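Local coordinates for SusD family protein (Bacteroides uniformis, PDB 7KV1) that probably binds beta-glucans at the bacterial surface as a SusD-like glycan-binding protein of a gut bacterium, at residues N72-I77 with Q93-L98; D80-G85 with M337-E342; Q147-R152 with L196-D201; L205-Y210 with T229-Y234. One frame throughout, in Å; residues are numbered along the deposited sequence.

Interaction 1. Residues N72-I77 with Q93-L98; sequences NIDGEI and QNWHML
I73 and I77 close on W95, packing segment 72-77, which lies on a short helix, against helix 93-99 inside the SusD-like fold. The tight part lies over the indole. I73 CG2 stands 3.8 Å from the centroid of the W95 six-membered ring and only 3° off its normal, a CH-pi contact over the face, while I73 CD1 meets W95 CH2 at 3.9 Å. The CG2 methyl faces the ring because it lies anti to the backbone N of I73, CG1 taking the place beside that N (chi1 -66°). I77 crosses the W95 side chain at about a right angle: its CD1 presses on W95 CB at 3.7 Å, near the root of the indole. F336 adds an edge-to-face contact to the same ring.

With an alanine in place of W95 the indole is gone, which would probably open a gap beneath I73 CG2 and leave F336 without its aromatic mate. The polar side is looser. D74 OD1 stops 4.0 Å from W95 NE1 with no hydrogen bond, its carboxylate turned 70° from the ring, and OD2 bonds instead to N69 ND2. The outward side of helix 93-99 is partly exposed. At the other end of the packing, I77 CD1 reaches L98 CB at 4.1 Å.

Interaction 2. Residues D80-G85 with M337-E342; sequences DNFWVG and MPMRLE
F82 and M339 form a single beta bridge between loop 80-85 and the residues leading into helix 341-345, joining the N-terminal and C-terminal parts of the SusD-like fold. Three backbone bonds carry the pairing. W83 N gives to P338 O at 2.8 Å (162° at the hydrogen), arriving almost along the carbonyl direction. R340 N gives to N81 O at 3.1 Å, and N81 O also takes a bond from T343 OG1. M337 N reaches V84 O at 2.9 Å, from 55° out of the carbonyl plane.

Around W83, the indole NE1 gives to a water at 3.1 Å; L341 N donates to the same water, which makes a weak bond to E342 OE1. R340, at the N-cap position of helix 341-345, lays its guanidinium flat on the indole, centres 3.9 Å apart and planes at 17°, with R340 CG over the W83 five-membered ring. D80 O lies over the opposite guanidinium face, badly angled for a bond from NE. The D80 carboxylate is taken by R468, and N81 ND2 by E76 OE1.

G85 N gives to Q372 OE1; its positive phi favours glycine, and a CB there would clash with P338 CD. On the apolar side the M337 chain bends at chi2 and chi3 and brings SD obliquely beside the F82 ring, a Met-aromatic contact. The methyl completes it: M337 CE stands 3.7 Å from the F82 centroid, over the middle of the face.

Interaction 3. Residues Q147-R152 with L196-D201; sequences QARLLR and LEAVID
Antiparallel packing of helix 138-162, through R149 and L150, on helix 185-201, through L196, A198 and V199, belongs to the helical part of a SusD-like fold whose sequence family falls in the tetratricopeptide-repeat clan. The axes of the two short segments approach to 9.9 Å with a signed crossing angle of -147°. On the inner side the leucines meet methyl to methyl, L150 CD1 lying 3.8 Å from L196 CD1 as the two side chains pass at a slant. Helix 230-244 packs on both: M232 and A233 touch L150, and V236 and Y237 touch L196.

Nearer the outside, R149 and V199 slide past each other in opposite directions. V199 CG2 rests 3.6 Å from R149 CB and lies over one guanidinium face, offset toward its rim. A bend at the third torsion of R149 (chi3 72°) swings the guanidinium across helix 185-201, and R149 NH2 comes within 3.7 Å of A198 CB. The charge is met beside the contact: R149 NE pairs with E195 OE2 and NH1 with E145 OE2, while R152 NH2 shares E195.

No hydrogen bond runs between the two segments. The contact therefore joins an apolar inner strip to an arginine whose alkyl part packs and whose head pairs with acids, and the two arginines on E195 would probably favour its ionised form.

Interaction 4. Residues L205-Y210 with T229-Y234; sequences LPLKYY and TQAMAY
T229, P206 and L207 meet at the N-terminus of helix 230-244, where T229 is the N-cap and the loop 205-210 runs past the first turn. Hydrogen bonds come first. Q230 N gives to P206 O at 2.8 Å and almost straight (175° at the hydrogen), while A231 N gives to L207 O at 3.1 Å, in the carbonyl plane and on a lone pair. T229 supplies the cap itself: its OG1 sits between the backbone N and the carbonyl carbon (chi1 61°) and accepts from M232 N at 3.1 Å. Loop carbonyls and one hydroxyl thus take up three amides of the first turn. With a valine at T229 the hydroxyl is missing, and M232 N would probably be left without its capping acceptor.

Close packing surrounds these bonds. L207 O also lies 3.1 Å from A231 CB, and T229 CB is wedged against the carbonyl oxygens of P206 and L207. Among apolar groups, L207 CD1 approaches Y234 CE2 at 4.2 Å, the side chains crossing at about a right angle, and the T229 methyl CG2 comes up obliquely to the Y210 ring.

Charge lies on the far side of the loop: K208 NZ pairs with D284 and also bonds S265 O, and the lysine makes a cation-pi contact with F266, a residue of the cobalt hexammine pocket. Q230 has both ends of its amide held, NE2 by I200 O and OE1 by a water at 2.6 Å, which accepts in turn from L205 N.

Overall arrangement
The contacts form two clusters on opposite sides of the chain's centre. Interactions 1 and 2, centres 11 Å apart, alternate along the chain and touch, E76 meeting N81 and H96 meeting G85. Interactions 3 and 4 are also 11 Å apart and follow in series, linked by L150 against L205 and by I200 with Q230; helices 185-201 and 230-244 are consecutive. Between the clusters the centres lie 29 to 36 Å apart, with no touch. Interaction 2 spans the longest stretch of sequence, so interactions 3 and 4 are nested inside its loop. It thereby ties the two family regions together across about 250 residues, whereas interactions 3 and 4 pack consecutive helices locally.

Interaction 1. Residues N72-I77 with Q93-L98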
# COMPACT_ATOMS: atom_id res chain seq x y z
N ASN A 72 -2.27 -5.04 -1.46
CA ASN A 72 -1.24 -4.99 -2.54
C ASN A 72 -1.91 -5.40 -3.85
O ASN A 72 -1.56 -4.79 -4.88
CB ASN A 72 0.05 -5.76 -2.22
CG ASN A 72 -0.14 -7.25 -2.00
OD1 ASN A 72 -1.18 -7.69 -1.50
ND2 ASN A 72 0.89 -8.04 -2.33
N ILE A 73 -2.85 -6.37 -3.85
CA ILE A 73 -3.61 -6.73 -5.07
C ILE A 73 -4.33 -5.46 -5.54
O ILE A 73 -4.21 -5.11 -6.73
CB ILE A 73 -4.56 -7.93 -4.87
CG1 ILE A 73 -3.79 -9.21 -4.58
CG2 ILE A 73 -5.48 -8.07 -6.06
CD1 ILE A 73 -4.66 -10.37 -4.15
N ASP A 74 -5.04 -4.78 -4.65
CA ASP A 74 -5.86 -3.59 -5.00
C ASP A 74 -4.94 -2.51 -5.58
O ASP A 74 -5.32 -1.86 -6.58
CB ASP A 74 -6.67 -3.10 -3.79
CG ASP A 74 -7.73 -4.07 -3.27
OD1 ASP A 74 -8.01 -5.10 -3.95
OD2 ASP A 74 -8.28 -3.78 -2.21
N GLY A 75 -3.73 -2.36 -5.02
CA GLY A 75 -2.76 -1.36 -5.47
C GLY A 75 -2.00 -1.77 -6.73
O GLY A 75 -1.30 -0.92 -7.32
N GLU A 76 -2.11 -3.03 -7.18
CA GLU A 76 -1.28 -3.51 -8.31
C GLU A 76 -2.16 -3.69 -9.56
O GLU A 76 -1.67 -3.43 -10.66
CB GLU A 76 -0.55 -4.81 -7.93
CG GLU A 76 0.55 -4.64 -6.90
CD GLU A 76 1.89 -4.19 -7.46
OE1 GLU A 76 2.00 -4.02 -8.68
OE2 GLU A 76 2.79 -3.95 -6.65
N ILE A 77 -3.40 -4.14 -9.42
CA ILE A 77 -4.18 -4.62 -10.60
C ILE A 77 -4.38 -3.51 -11.63
O ILE A 77 -4.55 -3.86 -12.80
CB ILE A 77 -5.50 -5.30 -10.22
CG1 ILE A 77 -6.42 -4.45 -9.34
CG2 ILE A 77 -5.20 -6.67 -9.60
CD1 ILE A 77 -7.84 -5.02 -9.19
N GLN A 93 -14.37 -10.96 -11.20
CA GLN A 93 -14.71 -10.12 -12.36
C GLN A 93 -14.41 -8.64 -12.04
O GLN A 93 -13.92 -7.93 -12.94
CB GLN A 93 -16.16 -10.40 -12.72
CG GLN A 93 -16.73 -9.44 -13.74
CD GLN A 93 -18.08 -9.95 -14.18
OE1 GLN A 93 -18.15 -10.86 -14.98
NE2 GLN A 93 -19.15 -9.40 -13.60
N ASN A 94 -14.68 -8.17 -10.82
CA ASN A 94 -14.46 -6.74 -10.45
C ASN A 94 -12.98 -6.41 -10.66
O ASN A 94 -12.69 -5.34 -11.25
CB ASN A 94 -14.96 -6.43 -9.04
CG ASN A 94 -14.28 -7.23 -7.96
OD1 ASN A 94 -13.98 -8.40 -8.16
ND2 ASN A 94 -13.96 -6.57 -6.85
N TRP A 95 -12.07 -7.30 -10.26
CA TRP A 95 -10.61 -7.08 -10.44
C TRP A 95 -10.28 -7.02 -11.94
O TRP A 95 -9.54 -6.09 -12.35
CB TRP A 95 -9.75 -8.12 -9.75
CG TRP A 95 -9.81 -8.13 -8.26
CD1 TRP A 95 -10.42 -7.24 -7.42
CD2 TRP A 95 -9.24 -9.16 -7.44
NE1 TRP A 95 -10.24 -7.64 -6.11
CE2 TRP A 95 -9.49 -8.80 -6.10
CE3 TRP A 95 -8.49 -10.31 -7.71
CZ2 TRP A 95 -9.08 -9.60 -5.03
CZ3 TRP A 95 -8.08 -11.09 -6.65
CH2 TRP A 95 -8.34 -10.72 -5.33
N HIS A 96 -10.81 -7.95 -12.75
CA HIS A 96 -10.57 -7.95 -14.22
C HIS A 96 -11.08 -6.63 -14.81
O HIS A 96 -10.40 -6.08 -15.68
CB HIS A 96 -11.20 -9.16 -14.89
CG HIS A 96 -10.46 -10.42 -14.58
ND1 HIS A 96 -9.30 -10.78 -15.23
CD2 HIS A 96 -10.66 -11.36 -13.64
CE1 HIS A 96 -8.84 -11.91 -14.74
NE2 HIS A 96 -9.63 -12.28 -13.76
N MET A 97 -12.22 -6.16 -14.38
CA MET A 97 -12.82 -4.93 -14.98
C MET A 97 -12.03 -3.66 -14.55
O MET A 97 -11.87 -2.79 -15.38
CB MET A 97 -14.30 -4.85 -14.62
CG MET A 97 -15.10 -5.92 -15.38
SD MET A 97 -16.83 -5.99 -14.94
CE MET A 97 -17.42 -4.56 -15.83
N LEU A 98 -11.56 -3.59 -13.31
CA LEU A 98 -10.70 -2.49 -12.81
C LEU A 98 -9.41 -2.48 -13.62
O LEU A 98 -8.97 -1.40 -14.04
CB LEU A 98 -10.43 -2.71 -11.31
CG LEU A 98 -11.63 -2.38 -10.42
CD1 LEU A 98 -11.56 -3.10 -9.09
CD2 LEU A 98 -11.74 -0.87 -10.22

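Interaction 2. Residues D80-G85 with M337-E342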
# COMPACT_ATOMS: atom_id res chain seq x y z
N ASP A 80 0.94 -2.08 -14.06
CA ASP A 80 1.59 -2.80 -15.19
C ASP A 80 2.51 -3.91 -14.71
O ASP A 80 3.19 -4.42 -15.58
CB ASP A 80 2.32 -1.83 -16.13
CG ASP A 80 3.41 -1.01 -15.45
OD1 ASP A 80 3.50 -1.04 -14.14
OD2 ASP A 80 4.15 -0.36 -16.22
N ASN A 81 2.47 -4.32 -13.44
CA ASN A 81 3.42 -5.36 -12.94
C ASN A 81 2.85 -6.79 -13.14
O ASN A 81 3.65 -7.75 -13.32
CB ASN A 81 3.76 -5.19 -11.46
CG ASN A 81 4.77 -4.10 -11.20
OD1 ASN A 81 5.63 -3.82 -12.05
ND2 ASN A 81 4.66 -3.48 -10.02
N PHE A 82 1.53 -6.93 -13.06
CA PHE A 82 0.86 -8.26 -12.92
C PHE A 82 -0.27 -8.38 -13.93
O PHE A 82 -0.80 -7.38 -14.39
CB PHE A 82 0.27 -8.43 -11.52
CG PHE A 82 1.32 -8.51 -10.45
CD1 PHE A 82 1.92 -9.73 -10.15
CD2 PHE A 82 1.79 -7.35 -9.83
CE1 PHE A 82 2.94 -9.79 -9.21
CE2 PHE A 82 2.77 -7.43 -8.86
CZ PHE A 82 3.36 -8.64 -8.57
N TRP A 83 -0.71 -9.61 -14.14
CA TRP A 83 -2.06 -9.90 -14.68
C TRP A 83 -2.95 -10.20 -13.48
O TRP A 83 -2.42 -10.48 -12.38
CB TRP A 83 -2.00 -11.06 -15.68
CG TRP A 83 -1.01 -10.94 -16.78
CD1 TRP A 83 0.00 -11.80 -17.04
CD2 TRP A 83 -0.97 -9.92 -17.82
NE1 TRP A 83 0.67 -11.41 -18.17
CE2 TRP A 83 0.12 -10.25 -18.66
CE3 TRP A 83 -1.70 -8.76 -18.09
CZ2 TRP A 83 0.49 -9.47 -19.75
CZ3 TRP A 83 -1.35 -7.99 -19.18
CH2 TRP A 83 -0.27 -8.35 -20.00
N VAL A 84 -4.25 -10.11 -13.65
CA VAL A 84 -5.21 -10.41 -12.56
C VAL A 84 -5.22 -11.92 -12.31
O VAL A 84 -5.16 -12.31 -11.14
CB VAL A 84 -6.60 -9.85 -12.88
CG1 VAL A 84 -7.64 -10.33 -11.87
CG2 VAL A 84 -6.54 -8.33 -12.88
N GLY A 85 -5.31 -12.73 -13.37
CA GLY A 85 -5.33 -14.20 -13.24
C GLY A 85 -6.66 -14.72 -12.72
O GLY A 85 -7.73 -14.19 -13.12
N MET A 337 -2.74 -12.77 -9.68
CA MET A 337 -1.48 -11.99 -9.78
C MET A 337 -0.35 -12.82 -10.38
O MET A 337 0.76 -12.81 -9.85
CB MET A 337 -1.05 -11.47 -8.41
CG MET A 337 -2.09 -10.57 -7.78
SD MET A 337 -1.81 -8.83 -8.21
CE MET A 337 -0.47 -8.47 -7.08
N PRO A 338 -0.55 -13.51 -11.54
CA PRO A 338 0.58 -13.94 -12.33
C PRO A 338 1.45 -12.71 -12.58
O PRO A 338 0.90 -11.63 -12.97
CB PRO A 338 0.03 -14.44 -13.66
CG PRO A 338 -1.45 -14.51 -13.50
CD PRO A 338 -1.82 -13.86 -12.18
N MET A 339 2.74 -12.86 -12.36
CA MET A 339 3.71 -11.79 -12.67
C MET A 339 3.97 -11.73 -14.18
O MET A 339 4.31 -12.79 -14.80
CB MET A 339 5.04 -11.97 -11.94
CG MET A 339 5.89 -10.71 -12.09
SD MET A 339 7.35 -10.81 -11.13
CE MET A 339 6.59 -10.66 -9.52
N ARG A 340 3.93 -10.53 -14.76
CA ARG A 340 4.19 -10.36 -16.22
C ARG A 340 5.65 -10.68 -16.50
O ARG A 340 6.52 -10.37 -15.65
CB ARG A 340 3.85 -8.96 -16.73
CG ARG A 340 2.37 -8.67 -16.56
CD ARG A 340 1.97 -7.20 -16.61
NE ARG A 340 2.05 -6.63 -17.93
CZ ARG A 340 1.21 -5.70 -18.41
NH1 ARG A 340 0.16 -5.29 -17.71
NH2 ARG A 340 1.39 -5.26 -19.64
N LEU A 341 5.90 -11.26 -17.67
CA LEU A 341 7.28 -11.56 -18.14
C LEU A 341 8.08 -10.26 -18.22
O LEU A 341 9.28 -10.25 -17.90
CB LEU A 341 7.21 -12.26 -19.52
CG LEU A 341 8.56 -12.65 -20.14
CD1 LEU A 341 9.41 -13.49 -19.18
CD2 LEU A 341 8.35 -13.39 -21.46
N GLU A 342 7.45 -9.20 -18.67
CA GLU A 342 8.06 -7.85 -18.79
C GLU A 342 8.56 -7.42 -17.40
O GLU A 342 9.62 -6.81 -17.30
CB GLU A 342 7.01 -6.93 -19.43
CG GLU A 342 6.46 -7.43 -20.79
CD GLU A 342 5.51 -8.65 -20.94
OE1 GLU A 342 4.61 -8.87 -20.10
OE2 GLU A 342 5.65 -9.38 -21.96
O HOH W 1 3.49 -11.91 -19.36

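Interaction 3. Residues Q147-R152 with L196-D201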
# COMPACT_ATOMS: atom_id res chain seq x y z
N GLN A 147 -3.01 7.96 18.25
CA GLN A 147 -3.06 6.67 17.52
C GLN A 147 -4.40 6.59 16.76
O GLN A 147 -4.41 6.26 15.56
CB GLN A 147 -2.88 5.49 18.46
CG GLN A 147 -1.44 5.20 18.85
CD GLN A 147 -1.42 4.10 19.89
OE1 GLN A 147 -1.54 2.93 19.59
NE2 GLN A 147 -1.24 4.49 21.15
N ALA A 148 -5.50 6.92 17.42
CA ALA A 148 -6.83 6.86 16.77
C ALA A 148 -6.88 7.85 15.60
O ALA A 148 -7.43 7.50 14.53
CB ALA A 148 -7.93 7.12 17.78
N ARG A 149 -6.32 9.05 15.76
CA ARG A 149 -6.43 10.07 14.69
C ARG A 149 -5.58 9.65 13.47
O ARG A 149 -6.00 9.88 12.32
CB ARG A 149 -6.11 11.46 15.23
CG ARG A 149 -7.21 11.97 16.16
CD ARG A 149 -6.83 13.23 16.90
NE ARG A 149 -6.79 14.36 16.00
CZ ARG A 149 -6.29 15.55 16.31
NH1 ARG A 149 -5.84 15.79 17.54
NH2 ARG A 149 -6.30 16.52 15.42
N LEU A 150 -4.42 9.07 13.71
CA LEU A 150 -3.51 8.63 12.63
C LEU A 150 -4.14 7.45 11.87
O LEU A 150 -4.06 7.43 10.63
CB LEU A 150 -2.15 8.28 13.24
CG LEU A 150 -1.08 7.85 12.24
CD1 LEU A 150 -1.03 8.77 11.03
CD2 LEU A 150 0.27 7.80 12.93
N LEU A 151 -4.78 6.51 12.58
CA LEU A 151 -5.52 5.39 11.94
C LEU A 151 -6.63 5.98 11.10
O LEU A 151 -6.84 5.54 9.97
CB LEU A 151 -6.08 4.45 13.00
CG LEU A 151 -5.10 3.44 13.56
CD1 LEU A 151 -5.67 2.81 14.82
CD2 LEU A 151 -4.77 2.36 12.54
N ARG A 152 -7.34 6.96 11.65
CA ARG A 152 -8.45 7.62 10.93
C ARG A 152 -7.92 8.26 9.64
O ARG A 152 -8.56 8.05 8.58
CB ARG A 152 -9.17 8.59 11.86
CG ARG A 152 -10.40 9.18 11.23
CD ARG A 152 -11.21 9.98 12.25
NE ARG A 152 -10.52 11.16 12.79
CZ ARG A 152 -11.03 11.97 13.72
NH1 ARG A 152 -12.23 11.74 14.23
NH2 ARG A 152 -10.34 13.03 14.13
N LEU A 196 -3.55 15.49 9.69
CA LEU A 196 -2.26 14.78 9.88
C LEU A 196 -1.21 15.77 10.43
O LEU A 196 -0.45 15.40 11.31
CB LEU A 196 -1.83 14.16 8.55
CG LEU A 196 -0.57 13.32 8.60
CD1 LEU A 196 -0.62 12.31 9.73
CD2 LEU A 196 -0.33 12.65 7.25
N GLU A 197 -1.19 16.99 9.92
CA GLU A 197 -0.31 18.06 10.45
C GLU A 197 -0.57 18.27 11.95
O GLU A 197 0.40 18.30 12.71
CB GLU A 197 -0.49 19.30 9.59
CG GLU A 197 0.27 19.16 8.28
CD GLU A 197 0.17 20.34 7.35
OE1 GLU A 197 -0.80 21.10 7.52
OE2 GLU A 197 1.03 20.48 6.44
N ALA A 198 -1.82 18.37 12.38
CA ALA A 198 -2.15 18.47 13.83
C ALA A 198 -1.62 17.26 14.59
O ALA A 198 -1.01 17.43 15.69
CB ALA A 198 -3.64 18.68 14.03
N VAL A 199 -1.78 16.06 14.06
CA VAL A 199 -1.26 14.85 14.75
C VAL A 199 0.27 14.94 14.86
O VAL A 199 0.83 14.73 15.95
CB VAL A 199 -1.73 13.56 14.05
CG1 VAL A 199 -0.96 12.34 14.50
CG2 VAL A 199 -3.23 13.37 14.24
N ILE A 200 0.95 15.23 13.76
CA ILE A 200 2.44 15.27 13.72
C ILE A 200 2.96 16.40 14.65
O ILE A 200 3.91 16.15 15.46
CB ILE A 200 2.90 15.42 12.25
CG1 ILE A 200 2.70 14.10 11.51
CG2 ILE A 200 4.34 15.93 12.16
CD1 ILE A 200 2.87 14.19 10.00
N ASP A 201 2.37 17.60 14.57
CA ASP A 201 2.82 18.79 15.35
C ASP A 201 2.62 18.54 16.85
O ASP A 201 3.33 19.18 17.62
CB ASP A 201 2.08 20.07 14.96
CG ASP A 201 2.41 20.59 13.57
OD1 ASP A 201 3.40 20.12 13.02
OD2 ASP A 201 1.67 21.48 13.08

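Interaction 4. Residues L205-Y210 with T229-Y234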
# COMPACT_ATOMS: atom_id res chain seq x y z
N LEU A 205 3.35 10.92 19.40
CA LEU A 205 3.64 9.51 19.04
C LEU A 205 5.14 9.26 19.16
O LEU A 205 5.95 10.10 18.80
CB LEU A 205 3.16 9.23 17.62
CG LEU A 205 1.66 9.41 17.39
CD1 LEU A 205 1.32 9.13 15.93
CD2 LEU A 205 0.86 8.50 18.29
N PRO A 206 5.56 8.07 19.61
CA PRO A 206 6.98 7.74 19.58
C PRO A 206 7.45 7.52 18.13
O PRO A 206 6.63 7.23 17.23
CB PRO A 206 7.04 6.47 20.41
CG PRO A 206 5.70 5.83 20.19
CD PRO A 206 4.71 6.98 20.08
N LEU A 207 8.75 7.71 17.88
CA LEU A 207 9.28 7.73 16.49
C LEU A 207 9.16 6.31 15.94
O LEU A 207 8.65 6.17 14.80
CB LEU A 207 10.74 8.21 16.44
CG LEU A 207 11.29 8.39 15.01
CD1 LEU A 207 10.55 9.49 14.27
CD2 LEU A 207 12.77 8.68 15.03
N LYS A 208 9.57 5.33 16.75
CA LYS A 208 9.72 3.92 16.32
C LYS A 208 9.19 2.94 17.38
O LYS A 208 8.53 1.94 16.98
CB LYS A 208 11.19 3.65 16.02
CG LYS A 208 11.45 2.24 15.49
CD LYS A 208 12.91 1.92 15.32
CE LYS A 208 13.09 0.53 14.74
NZ LYS A 208 14.51 0.26 14.42
N TYR A 209 9.50 3.16 18.67
CA TYR A 209 9.16 2.19 19.76
C TYR A 209 8.34 2.89 20.84
O TYR A 209 8.66 4.03 21.20
CB TYR A 209 10.40 1.58 20.41
CG TYR A 209 11.20 0.64 19.55
CD1 TYR A 209 10.68 -0.58 19.16
CD2 TYR A 209 12.48 0.96 19.13
CE1 TYR A 209 11.41 -1.45 18.36
CE2 TYR A 209 13.22 0.11 18.33
CZ TYR A 209 12.68 -1.10 17.95
OH TYR A 209 13.41 -1.96 17.18
N TYR A 210 7.31 2.19 21.32
CA TYR A 210 6.58 2.53 22.56
C TYR A 210 7.43 2.04 23.75
O TYR A 210 8.08 0.99 23.60
CB TYR A 210 5.18 1.91 22.52
CG TYR A 210 4.24 2.65 21.61
CD1 TYR A 210 4.34 2.56 20.23
CD2 TYR A 210 3.27 3.50 22.14
CE1 TYR A 210 3.48 3.25 19.38
CE2 TYR A 210 2.39 4.19 21.31
CZ TYR A 210 2.50 4.07 19.93
OH TYR A 210 1.68 4.80 19.12
N THR A 229 3.10 5.07 14.51
CA THR A 229 4.27 5.79 15.05
C THR A 229 4.41 7.13 14.33
O THR A 229 3.76 7.35 13.29
CB THR A 229 5.55 4.96 14.93
OG1 THR A 229 5.74 4.74 13.54
CG2 THR A 229 5.50 3.64 15.67
N GLN A 230 5.25 7.99 14.87
CA GLN A 230 5.54 9.28 14.23
C GLN A 230 6.21 8.99 12.88
O GLN A 230 5.96 9.73 11.93
CB GLN A 230 6.36 10.12 15.19
CG GLN A 230 6.57 11.53 14.70
CD GLN A 230 5.41 12.43 15.02
OE1 GLN A 230 4.29 11.97 15.25
NE2 GLN A 230 5.70 13.72 15.02
N ALA A 231 7.09 7.99 12.81
CA ALA A 231 7.77 7.63 11.54
C ALA A 231 6.70 7.21 10.52
O ALA A 231 6.77 7.59 9.36
CB ALA A 231 8.79 6.54 11.74
N MET A 232 5.72 6.43 10.95
CA MET A 232 4.65 5.98 10.03
C MET A 232 3.88 7.21 9.54
O MET A 232 3.53 7.25 8.35
CB MET A 232 3.73 4.96 10.69
CG MET A 232 2.58 4.53 9.80
SD MET A 232 1.08 5.41 10.22
CE MET A 232 -0.13 4.51 9.25
N ALA A 233 3.64 8.17 10.44
CA ALA A 233 2.94 9.45 10.17
C ALA A 233 3.68 10.24 9.09
O ALA A 233 3.04 10.79 8.15
CB ALA A 233 2.79 10.26 11.45
N TYR A 234 5.00 10.36 9.25
CA TYR A 234 5.87 11.02 8.24
C TYR A 234 5.69 10.37 6.84
O TYR A 234 5.67 11.08 5.84
CB TYR A 234 7.34 10.95 8.67
CG TYR A 234 7.72 11.75 9.89
CD1 TYR A 234 6.87 12.70 10.44
CD2 TYR A 234 8.98 11.64 10.43
CE1 TYR A 234 7.23 13.43 11.57
CE2 TYR A 234 9.37 12.39 11.53
CZ TYR A 234 8.50 13.29 12.10
OH TYR A 234 8.90 14.04 13.18
O HOH W 2 2.63 12.77 17.12